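Local coordinates for protein 16 kDa salivary peptide (Culex quinquefasciatus, PDB 7KCG) that is a mosquito salivary protein of unknown function, with a ricin-type beta-trefoil fold that may bind sugars, at residues G63-E68 with K84-D89; D33-S38 with L80-S85; R45-A50 with R58-G63. All blocks are in the same frame, centred on the assembly; numbering follows the deposited sequence.

Overall arrangement
The three contacts sample one run of neighbouring antiparallel strands in a beta-trefoil, ordered 34-40, 76-81, 64-69, 54-59 and 45-51. Contacts 2 and 3 each pair two adjacent strands through backbone bonds, whereas contact 1 lays the irregular loop 84-89 against strand 64-69 and relies on side chains and one weak bond from I87 N to a carboxylate. All three are partly buried; contact 3 lies nearest the chain's centre (about 10 Å), with W46 and N59 buried. Contacts 1 and 2 use carboxylate-guanidinium pairs (E64-R35 joins them, E65-R56 lies beside contact 1), whereas contact 3 relies on backbone, amide and indole contacts. Contacts 1 and 2 share K84 and S85, contacts 1 and 3 G63.

Contact 1: G63-E68 with K84-D89; sequences GEELFE and KSLIND. With FMT (formic acid), chain D.
With chi1 at 75°, F67 has CG between its own backbone N and carbonyl carbon, while the extended chain of I87 (chi2 -179°) carries CD1 across to its ring at about a right angle. The result is a CH-pi contact: I87 CD1 lies 3.8 Å from the centroid of the F67 ring, over the face but displaced toward the rim, and comes within 3.6 Å of F67 CG.

E65 supplies the polar half. Its side chain runs extended beyond CG toward the loop, and OE1 accepts a weak bond from I87 N, long at 3.4 Å though nearly straight (171°). The other oxygen, OE2, is engaged in a salt bridge with R56 NH1, and R56 NH2 also bonds I87 O, a second link between the loop and the sheet. L86 CD1 rests against the same carboxylate, 3.7 Å from E65 OE1.

At the exposed end, K84 passes its aliphatic chain alongside G63, with CD 4.1 Å from G63 O, and its NZ bonds H62 O. Loop 84-89, between strands 76-81 and 93-98 of the beta-trefoil, thereby folds back over the face of strand 64-69 that carries E65 and F67.

Contact 2: D33-S38 with L80-S85; sequences DRRHVS and LWIKKS. With FMT (formic acid), chain C.
R35 and L80 form a hydrogen-bonded antiparallel pair, and their mutual bonds define the tight part of the contact: R35 N to L80 O is 2.8 Å, and L80 N to R35 O is 2.7 Å. R34 and W81 follow as the non-hydrogen-bonded pair. Beyond it, I82 N reaches D33 O at 2.7 Å, but the donor stands 49° above the carbonyl plane, consistent with the chain leaving the regular ladder after W81.

On the face carrying R35 and L80, packing is close, with aliphatic groups around a charged guanidinium. V37 CG1 meets L80 CG at 3.8 Å, with L66 touching both side chains. I82 CD1 fits against R35 twice, against CB (3.8 Å) and over one face of the guanidinium. The bend at R35 chi3 (-34°) turns the guanidinium back over I82, and its NE forms a salt bridge with E64.

The opposite face, with R34 and W81, is more polar and partly exposed, though D33 O lies only 3.2 Å from W81 CE3. The R34 and W81 side chains run the same way, yet the planes are 71° apart: W81 presents its CZ3 edge over the centre of the R34 guanidinium, 3.8 Å above it, rather than stacking flat. R34 NE donates to O2 of a formic acid at 3.0 Å, and NH1 pairs with D31.

The loose, solvent end is at D33 and K83, where only the aliphatic CD of K83 comes near D33 OD1. K83 NZ instead bonds S85 OG, the hydroxyl that also accepts from W81 NE1.

The chemistry implies a division of labour: backbone bonds and aliphatic contacts fix the strands, while R34 presents an N-H to the oxygen of a small carboxylic acid, probably as formate. That molecule, probably from the crystallisation liquor, also bonds S69 and Q70, consistent with a small polar pocket, though it does not establish a sugar site.

Contact 3: R45-A50 with R58-G63; sequences RWTITA and RNNKHG
W46 and T47 face N59 and R58 across the beta hairpin of strands 45-51 and 54-59, one of the antiparallel two-stranded units of this beta-trefoil.

Backbone bonds set the register. T47 and R58 form the hydrogen-bonded pair, with T47 N to R58 O at 2.8 Å and R58 N to T47 O at 2.9 Å; W46 and N59 are the adjoining non-hydrogen-bonded pair. Past the strand end, N60 N gives R45 O a weak bond of 3.3 Å.

The aromatic contact occupies the W46-N59 face. N59 CB sits over the six-membered ring of W46, 4.2 Å from its centroid, in a CH-pi contact. The amide stands almost upright on that ring, planes 85° apart, bringing ND2 to 3.8 Å above it toward the rim. W46 NE1 is satisfied by L23 O, which helps to set the turn of the indole, along with N59 over one face.

Side-chain polar contacts shape the loop. T47 OG1 approaches N60 OD1 as a hydrogen bond, but the modelled separation is so short that its exact length is doubtful. N59 swings its amide away from its own N (chi1 178°), and OD1 accepts from H62 N at 3.0 Å, in the carbonyl plane, completing an Asx motif. R58 closes the loop: its NH1 bonds G63 O at 2.7 Å, with that oxygen only 2° out of the guanidinium plane.

Contact 1: G63-E68 with K84-D89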
loop_
_atom_site.group_PDB
_atom_site.type_symbol
_atom_site.label_atom_id
_atom_site.label_comp_id
_atom_site.label_asym_id
_atom_site.label_seq_id
_atom_site.Cartn_x
_atom_site.Cartn_y
_atom_site.Cartn_z
ATOM N N GLY A 63 -11.504 1.190 7.656
ATOM C CA GLY A 63 -12.066 2.070 6.648
ATOM C C GLY A 63 -11.204 3.257 6.299
ATOM O O GLY A 63 -11.708 4.232 5.727
ATOM N N GLU A 64 -9.916 3.203 6.631
ATOM C CA GLU A 64 -9.009 4.334 6.517
ATOM C C GLU A 64 -8.164 4.239 5.251
ATOM O O GLU A 64 -7.754 3.145 4.849
ATOM C CB GLU A 64 -8.110 4.395 7.752
ATOM C CG GLU A 64 -8.896 4.626 9.041
ATOM C CD GLU A 64 -8.130 4.198 10.290
ATOM O OE1 GLU A 64 -6.972 3.746 10.174
ATOM O OE2 GLU A 64 -8.692 4.325 11.403
ATOM N N GLU A 65 -7.921 5.389 4.621
ATOM C CA GLU A 65 -7.166 5.445 3.371
ATOM C C GLU A 65 -5.672 5.342 3.621
ATOM O O GLU A 65 -5.142 5.925 4.566
ATOM C CB GLU A 65 -7.430 6.752 2.626
ATOM C CG GLU A 65 -8.760 6.873 1.949
ATOM C CD GLU A 65 -8.786 8.055 0.995
ATOM O OE1 GLU A 65 -8.698 9.218 1.465
ATOM O OE2 GLU A 65 -8.886 7.819 -0.228
ATOM N N LEU A 66 -4.986 4.617 2.741
ATOM C CA LEU A 66 -3.537 4.533 2.774
ATOM C C LEU A 66 -2.935 5.744 2.071
ATOM O O LEU A 66 -3.334 6.075 0.954
ATOM C CB LEU A 66 -3.089 3.240 2.076
ATOM C CG LEU A 66 -1.599 2.956 2.138
ATOM C CD1 LEU A 66 -1.251 2.492 3.534
ATOM C CD2 LEU A 66 -1.213 1.903 1.095
ATOM N N PHE A 67 -1.975 6.418 2.711
ATOM C CA PHE A 67 -1.380 7.576 2.049
ATOM C C PHE A 67 0.062 7.749 2.494
ATOM O O PHE A 67 0.495 7.190 3.501
ATOM C CB PHE A 67 -2.191 8.868 2.285
ATOM C CG PHE A 67 -2.030 9.462 3.663
ATOM C CD1 PHE A 67 -2.691 8.919 4.741
ATOM C CD2 PHE A 67 -1.256 10.595 3.852
ATOM C CE1 PHE A 67 -2.563 9.483 6.008
ATOM C CE2 PHE A 67 -1.116 11.166 5.128
ATOM C CZ PHE A 67 -1.769 10.607 6.192
ATOM N N GLU A 68 0.820 8.495 1.696
ATOM C CA GLU A 68 2.202 8.819 2.017
ATOM C C GLU A 68 2.274 10.255 2.509
ATOM O O GLU A 68 1.656 11.149 1.926
ATOM C CB GLU A 68 3.125 8.641 0.809
ATOM C CG GLU A 68 4.585 8.969 1.132
ATOM C CD GLU A 68 5.532 8.802 -0.046
ATOM O OE1 GLU A 68 5.100 8.318 -1.117
ATOM O OE2 GLU A 68 6.723 9.156 0.100
ATOM N N LYS A 84 -10.625 10.465 8.196
ATOM C CA LYS A 84 -11.627 10.033 7.187
ATOM C C LYS A 84 -12.030 11.164 6.234
ATOM O O LYS A 84 -12.946 10.951 5.449
ATOM C CB LYS A 84 -12.708 9.128 7.772
ATOM C CG LYS A 84 -12.241 7.722 8.104
ATOM C CD LYS A 84 -13.369 6.792 8.443
ATOM C CE LYS A 84 -12.963 5.736 9.442
ATOM N NZ LYS A 84 -13.917 4.604 9.446
ATOM N N SER A 85 -11.345 12.302 6.291
ATOM C CA SER A 85 -11.553 13.372 5.290
ATOM C C SER A 85 -10.885 12.907 3.996
ATOM O O SER A 85 -9.768 12.473 4.061
ATOM C CB SER A 85 -10.935 14.651 5.749
ATOM O OG SER A 85 -9.893 14.427 6.671
ATOM N N LEU A 86 -11.563 13.000 2.865
ATOM C CA LEU A 86 -10.976 12.502 1.628
ATOM C C LEU A 86 -9.721 13.296 1.277
ATOM O O LEU A 86 -9.736 14.532 1.257
ATOM C CB LEU A 86 -11.994 12.586 0.504
ATOM C CG LEU A 86 -11.708 11.731 -0.725
ATOM C CD1 LEU A 86 -11.757 10.245 -0.372
ATOM C CD2 LEU A 86 -12.708 12.076 -1.827
ATOM N N ILE A 87 -8.631 12.590 1.007
ATOM C CA ILE A 87 -7.359 13.224 0.678
ATOM C C ILE A 87 -7.346 13.514 -0.816
ATOM O O ILE A 87 -7.496 12.601 -1.637
ATOM C CB ILE A 87 -6.176 12.337 1.100
ATOM C CG1 ILE A 87 -6.110 12.297 2.620
ATOM C CG2 ILE A 87 -4.863 12.839 0.524
ATOM C CD1 ILE A 87 -4.966 11.479 3.180
ATOM N N ASN A 88 -7.170 14.791 -1.169
ATOM C CA ASN A 88 -7.331 15.263 -2.535
ATOM C C ASN A 88 -6.047 15.830 -3.136
ATOM O O ASN A 88 -6.089 16.377 -4.247
ATOM C CB ASN A 88 -8.446 16.324 -2.579
ATOM C CG ASN A 88 -9.105 16.421 -3.940
ATOM O OD1 ASN A 88 -9.156 15.443 -4.697
ATOM N ND2 ASN A 88 -9.615 17.607 -4.263
ATOM N N ASP A 89 -4.909 15.711 -2.453
ATOM C CA ASP A 89 -3.662 16.321 -2.905
ATOM C C ASP A 89 -2.710 15.330 -3.576
ATOM O O ASP A 89 -1.524 15.645 -3.740
ATOM C CB ASP A 89 -2.945 17.011 -1.733
ATOM C CG ASP A 89 -2.426 16.034 -0.686
ATOM O OD1 ASP A 89 -2.607 14.801 -0.834
ATOM O OD2 ASP A 89 -1.817 16.498 0.305
HETATM C C FMT D . -5.273 16.855 2.367
HETATM O O1 FMT D . -5.782 16.681 1.278
HETATM O O2 FMT D . -5.361 16.038 3.373
#

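Contact 2: D33-S38 with L80-S85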
loop_
_atom_site.group_PDB
_atom_site.type_symbol
_atom_site.label_atom_id
_atom_site.label_comp_id
_atom_site.label_asym_id
_atom_site.label_seq_id
_atom_site.Cartn_x
_atom_site.Cartn_y
_atom_site.Cartn_z
ATOM N N ASP A 33 -4.954 11.263 14.128
ATOM C CA ASP A 33 -5.363 11.392 12.715
ATOM C C ASP A 33 -4.570 10.395 11.865
ATOM O O ASP A 33 -4.997 10.151 10.745
ATOM C CB ASP A 33 -5.028 12.789 12.218
ATOM C CG ASP A 33 -5.873 13.872 12.861
ATOM O OD1 ASP A 33 -7.036 13.583 13.202
ATOM O OD2 ASP A 33 -5.357 14.991 13.011
ATOM N N ARG A 34 -3.456 9.867 12.387
ATOM C CA ARG A 34 -2.594 8.999 11.547
ATOM C C ARG A 34 -2.333 7.648 12.227
ATOM O O ARG A 34 -1.780 7.664 13.314
ATOM C CB ARG A 34 -1.302 9.759 11.244
ATOM C CG ARG A 34 -1.448 10.885 10.235
ATOM C CD ARG A 34 -0.376 11.935 10.420
ATOM N NE ARG A 34 -0.671 13.109 9.620
ATOM C CZ ARG A 34 -1.340 14.164 10.063
ATOM N NH1 ARG A 34 -1.779 14.195 11.309
ATOM N NH2 ARG A 34 -1.567 15.187 9.261
ATOM N N ARG A 35 -2.739 6.534 11.616
ATOM C CA ARG A 35 -2.463 5.173 12.144
ATOM C C ARG A 35 -1.362 4.530 11.306
ATOM O O ARG A 35 -1.283 4.809 10.118
ATOM C CB ARG A 35 -3.710 4.289 12.137
ATOM C CG ARG A 35 -3.495 2.838 12.541
ATOM C CD ARG A 35 -4.723 1.964 12.404
ATOM N NE ARG A 35 -5.944 2.692 12.679
ATOM C CZ ARG A 35 -6.446 2.885 13.889
ATOM N NH1 ARG A 35 -5.829 2.392 14.946
ATOM N NH2 ARG A 35 -7.562 3.571 14.035
ATOM N N HIS A 36 -0.537 3.697 11.922
ATOM C CA HIS A 36 0.622 3.117 11.211
ATOM C C HIS A 36 0.215 1.903 10.390
ATOM O O HIS A 36 -0.887 1.405 10.583
ATOM C CB HIS A 36 1.697 2.763 12.232
ATOM C CG HIS A 36 2.617 3.892 12.548
ATOM N ND1 HIS A 36 2.791 4.363 13.830
ATOM C CD2 HIS A 36 3.415 4.638 11.758
ATOM C CE1 HIS A 36 3.659 5.351 13.815
ATOM N NE2 HIS A 36 4.053 5.541 12.557
ATOM N N VAL A 37 1.096 1.465 9.505
ATOM C CA VAL A 37 0.831 0.270 8.712
ATOM C C VAL A 37 1.876 -0.783 9.049
ATOM O O VAL A 37 3.016 -0.466 9.409
ATOM C CB VAL A 37 0.830 0.546 7.196
ATOM C CG1 VAL A 37 -0.329 1.448 6.819
ATOM C CG2 VAL A 37 2.148 1.165 6.780
ATOM N N SER A 38 1.480 -2.043 8.919
ATOM C CA SER A 38 2.353 -3.133 9.316
ATOM C C SER A 38 2.056 -4.355 8.448
ATOM O O SER A 38 1.441 -4.248 7.381
ATOM C CB SER A 38 2.188 -3.412 10.818
ATOM O OG SER A 38 3.325 -4.087 11.303
ATOM N N LEU A 80 -2.262 5.207 7.638
ATOM C CA LEU A 80 -3.706 5.182 7.465
ATOM C C LEU A 80 -4.311 6.463 8.052
ATOM O O LEU A 80 -3.913 6.903 9.131
ATOM C CB LEU A 80 -4.305 3.951 8.141
ATOM C CG LEU A 80 -3.866 2.609 7.556
ATOM C CD1 LEU A 80 -4.600 1.463 8.218
ATOM C CD2 LEU A 80 -4.118 2.624 6.053
ATOM N N TRP A 81 -5.270 7.055 7.333
ATOM C CA TRP A 81 -5.808 8.388 7.644
ATOM C C TRP A 81 -7.008 8.247 8.582
ATOM O O TRP A 81 -8.130 7.992 8.138
ATOM C CB TRP A 81 -6.156 9.096 6.339
ATOM C CG TRP A 81 -6.660 10.502 6.425
ATOM C CD1 TRP A 81 -7.758 11.000 5.803
ATOM C CD2 TRP A 81 -6.059 11.601 7.120
ATOM N NE1 TRP A 81 -7.907 12.332 6.095
ATOM C CE2 TRP A 81 -6.869 12.726 6.894
ATOM C CE3 TRP A 81 -4.922 11.739 7.914
ATOM C CZ2 TRP A 81 -6.581 13.974 7.437
ATOM C CZ3 TRP A 81 -4.637 12.980 8.451
ATOM C CH2 TRP A 81 -5.465 14.079 8.213
ATOM N N ILE A 82 -6.832 8.393 9.897
ATOM C CA ILE A 82 -7.955 8.131 10.859
ATOM C C ILE A 82 -9.108 9.127 10.706
ATOM O O ILE A 82 -10.252 8.704 10.811
ATOM C CB ILE A 82 -7.438 8.072 12.307
ATOM C CG1 ILE A 82 -6.242 7.129 12.438
ATOM C CG2 ILE A 82 -8.541 7.691 13.279
ATOM C CD1 ILE A 82 -5.728 7.011 13.848
ATOM N N LYS A 83 -8.817 10.386 10.421
ATOM C CA LYS A 83 -9.852 11.450 10.322
ATOM C C LYS A 83 -10.951 11.122 9.304
ATOM O O LYS A 83 -12.086 11.544 9.542
ATOM C CB LYS A 83 -9.163 12.777 10.010
ATOM C CG LYS A 83 -10.019 14.025 10.169
ATOM C CD LYS A 83 -9.276 15.188 10.770
ATOM C CE LYS A 83 -8.672 16.106 9.731
ATOM N NZ LYS A 83 -9.680 16.582 8.756
ATOM N N LYS A 84 -10.625 10.465 8.196
ATOM C CA LYS A 84 -11.627 10.033 7.187
ATOM C C LYS A 84 -12.030 11.164 6.234
ATOM O O LYS A 84 -12.946 10.951 5.449
ATOM C CB LYS A 84 -12.708 9.128 7.772
ATOM C CG LYS A 84 -12.241 7.722 8.104
ATOM C CD LYS A 84 -13.369 6.792 8.443
ATOM C CE LYS A 84 -12.963 5.736 9.442
ATOM N NZ LYS A 84 -13.917 4.604 9.446
ATOM N N SER A 85 -11.345 12.302 6.291
ATOM C CA SER A 85 -11.553 13.372 5.290
ATOM C C SER A 85 -10.885 12.907 3.996
ATOM O O SER A 85 -9.768 12.473 4.061
ATOM C CB SER A 85 -10.935 14.651 5.749
ATOM O OG SER A 85 -9.893 14.427 6.671
HETATM C C FMT C . 0.587 14.342 6.136
HETATM O O1 FMT C . 1.254 14.720 5.195
HETATM O O2 FMT C . 1.051 13.914 7.263
#

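Contact 3: R45-A50 with R58-G63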
loop_
_atom_site.group_PDB
_atom_site.type_symbol
_atom_site.label_atom_id
_atom_site.label_comp_id
_atom_site.label_asym_id
_atom_site.label_seq_id
_atom_site.Cartn_x
_atom_site.Cartn_y
_atom_site.Cartn_z
ATOM N N ARG A 45 -7.665 -7.707 4.810
ATOM C CA ARG A 45 -8.426 -7.214 3.641
ATOM C C ARG A 45 -8.317 -5.712 3.382
ATOM O O ARG A 45 -8.232 -4.949 4.345
ATOM C CB ARG A 45 -9.859 -7.722 3.738
ATOM C CG ARG A 45 -9.960 -9.229 3.581
ATOM C CD ARG A 45 -11.049 -9.858 4.423
ATOM N NE ARG A 45 -12.286 -10.008 3.678
ATOM C CZ ARG A 45 -12.601 -11.071 2.952
ATOM N NH1 ARG A 45 -11.765 -12.089 2.872
ATOM N NH2 ARG A 45 -13.756 -11.116 2.313
ATOM N N TRP A 46 -8.195 -5.332 2.117
ATOM C CA TRP A 46 -8.189 -3.936 1.700
ATOM C C TRP A 46 -9.244 -3.740 0.620
ATOM O O TRP A 46 -9.789 -4.704 0.072
ATOM C CB TRP A 46 -6.810 -3.519 1.172
ATOM C CG TRP A 46 -5.709 -3.674 2.167
ATOM C CD1 TRP A 46 -5.118 -4.838 2.569
ATOM C CD2 TRP A 46 -5.058 -2.624 2.882
ATOM N NE1 TRP A 46 -4.138 -4.574 3.493
ATOM C CE2 TRP A 46 -4.088 -3.221 3.711
ATOM C CE3 TRP A 46 -5.200 -1.233 2.903
ATOM C CZ2 TRP A 46 -3.262 -2.480 4.541
ATOM C CZ3 TRP A 46 -4.390 -0.501 3.736
ATOM C CH2 TRP A 46 -3.430 -1.124 4.549
ATOM N N THR A 47 -9.539 -2.480 0.298
ATOM C CA THR A 47 -10.426 -2.167 -0.816
ATOM C C THR A 47 -9.709 -1.234 -1.783
ATOM O O THR A 47 -9.265 -0.148 -1.391
ATOM C CB THR A 47 -11.745 -1.548 -0.346
ATOM O OG1 THR A 47 -12.493 -2.528 0.382
ATOM C CG2 THR A 47 -12.567 -1.118 -1.542
ATOM N N ILE A 48 -9.595 -1.662 -3.038
ATOM C CA ILE A 48 -8.967 -0.877 -4.093
ATOM C C ILE A 48 -10.051 -0.316 -4.998
ATOM O O ILE A 48 -10.902 -1.065 -5.500
ATOM C CB ILE A 48 -7.965 -1.722 -4.896
ATOM C CG1 ILE A 48 -6.766 -2.089 -4.017
ATOM C CG2 ILE A 48 -7.531 -0.965 -6.135
ATOM C CD1 ILE A 48 -5.620 -2.749 -4.762
ATOM N N THR A 49 -9.987 0.992 -5.204
ATOM C CA THR A 49 -10.989 1.672 -6.040
ATOM C C THR A 49 -10.255 2.449 -7.122
ATOM O O THR A 49 -9.315 3.151 -6.795
ATOM C CB THR A 49 -11.863 2.600 -5.193
ATOM O OG1 THR A 49 -12.282 1.930 -4.005
ATOM C CG2 THR A 49 -13.072 3.111 -5.945
ATOM N N ALA A 50 -10.710 2.338 -8.359
ATOM C CA ALA A 50 -10.105 3.087 -9.470
ATOM C C ALA A 50 -10.425 4.566 -9.372
ATOM O O ALA A 50 -11.553 4.901 -9.016
ATOM C CB ALA A 50 -10.564 2.554 -10.788
ATOM N N ARG A 58 -7.806 1.462 0.578
ATOM C CA ARG A 58 -8.440 1.650 1.906
ATOM C C ARG A 58 -8.411 0.369 2.738
ATOM O O ARG A 58 -8.743 -0.663 2.227
ATOM C CB ARG A 58 -9.888 2.094 1.735
ATOM C CG ARG A 58 -10.498 2.676 2.990
ATOM C CD ARG A 58 -11.879 3.192 2.730
ATOM N NE ARG A 58 -11.948 4.331 1.849
ATOM C CZ ARG A 58 -12.008 5.574 2.251
ATOM N NH1 ARG A 58 -11.968 5.854 3.530
ATOM N NH2 ARG A 58 -12.097 6.543 1.377
ATOM N N ASN A 59 -8.028 0.498 4.001
ATOM C CA ASN A 59 -7.981 -0.626 4.960
ATOM C C ASN A 59 -9.404 -0.953 5.362
ATOM O O ASN A 59 -10.016 -0.122 5.944
ATOM C CB ASN A 59 -7.185 -0.255 6.195
ATOM C CG ASN A 59 -7.152 -1.367 7.207
ATOM O OD1 ASN A 59 -8.049 -1.483 8.021
ATOM N ND2 ASN A 59 -6.117 -2.173 7.161
ATOM N N ASN A 60 -9.857 -2.151 5.017
ATOM C CA ASN A 60 -11.238 -2.664 5.185
ATOM C C ASN A 60 -11.701 -2.698 6.636
ATOM O O ASN A 60 -12.857 -2.462 6.877
ATOM C CB ASN A 60 -11.303 -4.128 4.778
ATOM C CG ASN A 60 -11.819 -4.291 3.374
ATOM O OD1 ASN A 60 -11.801 -3.347 2.638
ATOM N ND2 ASN A 60 -12.296 -5.460 3.006
ATOM N N LYS A 61 -10.781 -2.933 7.538
ATOM C CA LYS A 61 -11.078 -3.154 8.947
ATOM C C LYS A 61 -11.446 -1.838 9.617
ATOM O O LYS A 61 -12.453 -1.751 10.333
ATOM C CB LYS A 61 -9.890 -3.799 9.656
ATOM N N HIS A 62 -10.654 -0.796 9.369
ATOM C CA HIS A 62 -10.879 0.523 9.935
ATOM C C HIS A 62 -11.463 1.522 8.948
ATOM O O HIS A 62 -11.879 2.609 9.369
ATOM C CB HIS A 62 -9.560 1.067 10.497
ATOM C CG HIS A 62 -9.065 0.312 11.689
ATOM N ND1 HIS A 62 -9.041 0.858 12.955
ATOM C CD2 HIS A 62 -8.584 -0.948 11.812
ATOM C CE1 HIS A 62 -8.564 -0.033 13.806
ATOM N NE2 HIS A 62 -8.279 -1.137 13.139
ATOM N N GLY A 63 -11.504 1.190 7.656
ATOM C CA GLY A 63 -12.066 2.070 6.648
ATOM C C GLY A 63 -11.204 3.257 6.299
ATOM O O GLY A 63 -11.708 4.232 5.727
#